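Local coordinates for uncharacterized protein (Thermus thermophilus, PDB 2DBS) that is of unknown function, a small plasmid-encoded member of the uncharacterised DUF5647 family from an extreme thermophile, at residues B[21-24]-B[25-28]. Sequence-based numbering, arbitrary orientation.
Sequences EADL and LREL
With CG of D23 trans to its own backbone N (chi1 179°) and CG of R26 set between its own N and C (chi1 54°), the two side chains meet on one side of the turn that joins them. The arginine runs extended from CG to NE and crosses the aspartate at about a right angle, its guanidinium plane standing nearly perpendicular to the carboxylate. OD2 of D23 forms a salt bridge to NE of R26 at 3.3 Å, and the same oxygen lies against the arginine's aliphatic chain, 3.1 Å from CD. The carbonyl O of D23 also sits near NE of R26, but the angle is too poor for a hydrogen bond. Through a second nitrogen of the same group, NH1, R26 reaches OE1 of E27 at 2.7 Å in a salt bridge whose hydrogen bond is weak, being well bent. One arginine thus links two acids, probably easing the charge of both on this exposed surface.

Within the turn itself the backbone closes on itself: N of E27 donates to O of L24 at 2.9 Å, and N of L28 bonds in the same i+3 way to O of L25, as expected of a 3-10 turn.

D23, with its positive phi, is the C-prime residue of the Schellman motif ending helix 8-20. The short 3-10 turn follows in the connection to strand 33-38; L24, L25 and L28 lean back on L19 of that helix, while L24 and E27 pack on V85 and V83 of the second subunit, V83 in its strand 81-84.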
ATOM      1  N   GLU B  21      -1.028 -11.860  18.894  1.00 48.21           N
ATOM      2  CA  GLU B  21      -1.168 -13.317  18.861  1.00 49.16           C
ATOM      3  C   GLU B  21      -0.764 -13.971  17.529  1.00 49.50           C
ATOM      4  O   GLU B  21      -1.360 -14.948  17.072  1.00 50.78           O
ATOM      5  CB  GLU B  21      -2.593 -13.707  19.280  1.00 48.16           C
ATOM      6  CG  GLU B  21      -2.848 -13.408  20.741  1.00 48.37           C
ATOM      7  CD  GLU B  21      -4.041 -14.133  21.303  1.00 50.22           C
ATOM      8  OE1 GLU B  21      -5.176 -13.848  20.859  1.00 51.16           O
ATOM      9  OE2 GLU B  21      -3.837 -14.989  22.195  1.00 52.10           O
ATOM     10  N   ALA B  22       0.277 -13.417  16.922  1.00 49.40           N
ATOM     11  CA  ALA B  22       0.815 -13.929  15.674  1.00 49.73           C
ATOM     12  C   ALA B  22       2.250 -13.419  15.480  1.00 50.23           C
ATOM     13  O   ALA B  22       2.800 -13.487  14.369  1.00 50.05           O
ATOM     14  CB  ALA B  22      -0.061 -13.516  14.505  1.00 49.63           C
ATOM     15  N   ASP B  23       2.841 -12.904  16.567  1.00 49.55           N
ATOM     16  CA  ASP B  23       4.222 -12.406  16.577  1.00 48.96           C
ATOM     17  C   ASP B  23       4.602 -11.558  15.353  1.00 48.76           C
ATOM     18  O   ASP B  23       5.504 -11.909  14.587  1.00 48.25           O
ATOM     19  CB  ASP B  23       5.182 -13.607  16.710  1.00 49.82           C
ATOM     20  CG  ASP B  23       6.664 -13.209  16.697  1.00 50.17           C
ATOM     21  OD1 ASP B  23       7.529 -14.118  16.692  1.00 47.89           O
ATOM     22  OD2 ASP B  23       6.967 -11.996  16.692  1.00 53.51           O
ATOM     23  N   LEU B  24       3.931 -10.428  15.175  1.00 47.57           N
ATOM     24  CA  LEU B  24       4.226  -9.577  14.033  1.00 47.04           C
ATOM     25  C   LEU B  24       4.856  -8.268  14.500  1.00 48.02           C
ATOM     26  O   LEU B  24       5.621  -7.628  13.768  1.00 47.89           O
ATOM     27  CB  LEU B  24       2.935  -9.318  13.257  1.00 44.87           C
ATOM     28  CG  LEU B  24       2.940  -9.625  11.762  1.00 43.72           C
ATOM     29  CD1 LEU B  24       3.643 -10.938  11.496  1.00 42.75           C
ATOM     30  CD2 LEU B  24       1.509  -9.656  11.256  1.00 42.81           C
ATOM     31  N   LEU B  25       4.533  -7.886  15.738  1.00 49.19           N
ATOM     32  CA  LEU B  25       5.049  -6.656  16.341  1.00 48.78           C
ATOM     33  C   LEU B  25       6.550  -6.559  16.111  1.00 49.61           C
ATOM     34  O   LEU B  25       7.078  -5.471  15.881  1.00 51.52           O
ATOM     35  CB  LEU B  25       4.747  -6.635  17.846  1.00 46.48           C
ATOM     36  CG  LEU B  25       3.823  -5.541  18.406  1.00 45.53           C
ATOM     37  CD1 LEU B  25       2.490  -5.558  17.683  1.00 45.08           C
ATOM     38  CD2 LEU B  25       3.617  -5.753  19.896  1.00 42.65           C
ATOM     39  N   ARG B  26       7.231  -7.697  16.146  1.00 48.58           N
ATOM     40  CA  ARG B  26       8.665  -7.700  15.946  1.00 48.56           C
ATOM     41  C   ARG B  26       9.140  -6.916  14.735  1.00 47.64           C
ATOM     42  O   ARG B  26      10.123  -6.206  14.820  1.00 47.61           O
ATOM     43  CB  ARG B  26       9.192  -9.136  15.869  1.00 50.81           C
ATOM     44  CG  ARG B  26       8.516 -10.020  14.834  1.00 53.38           C
ATOM     45  CD  ARG B  26       9.235 -11.350  14.737  1.00 54.38           C
ATOM     46  NE  ARG B  26       8.563 -12.286  13.843  1.00 57.31           N
ATOM     47  CZ  ARG B  26       8.551 -12.203  12.515  1.00 58.20           C
ATOM     48  NH1 ARG B  26       9.181 -11.213  11.898  1.00 60.05           N
ATOM     49  NH2 ARG B  26       7.920 -13.127  11.800  1.00 59.21           N
ATOM     50  N   GLU B  27       8.449  -7.016  13.612  1.00 48.79           N
ATOM     51  CA  GLU B  27       8.905  -6.302  12.425  1.00 49.62           C
ATOM     52  C   GLU B  27       8.419  -4.854  12.259  1.00 49.26           C
ATOM     53  O   GLU B  27       8.810  -4.157  11.317  1.00 49.15           O
ATOM     54  CB  GLU B  27       8.591  -7.138  11.179  1.00 51.31           C
ATOM     55  CG  GLU B  27       9.560  -8.309  11.010  1.00 51.47           C
ATOM     56  CD  GLU B  27       9.277  -9.148   9.779  1.00 53.33           C
ATOM     57  OE1 GLU B  27       8.258  -9.882   9.769  1.00 52.97           O
ATOM     58  OE2 GLU B  27      10.078  -9.070   8.820  1.00 52.92           O
ATOM     59  N   LEU B  28       7.587  -4.402  13.191  1.00 47.75           N
ATOM     60  CA  LEU B  28       7.072  -3.039  13.161  1.00 46.55           C
ATOM     61  C   LEU B  28       8.042  -2.123  13.878  1.00 46.10           C
ATOM     62  O   LEU B  28       8.731  -2.550  14.799  1.00 45.76           O
ATOM     63  CB  LEU B  28       5.723  -2.956  13.885  1.00 46.05           C
ATOM     64  CG  LEU B  28       4.430  -3.119  13.092  1.00 44.80           C
ATOM     65  CD1 LEU B  28       3.245  -3.011  14.027  1.00 42.59           C
ATOM     66  CD2 LEU B  28       4.361  -2.048  12.022  1.00 44.97           C
TER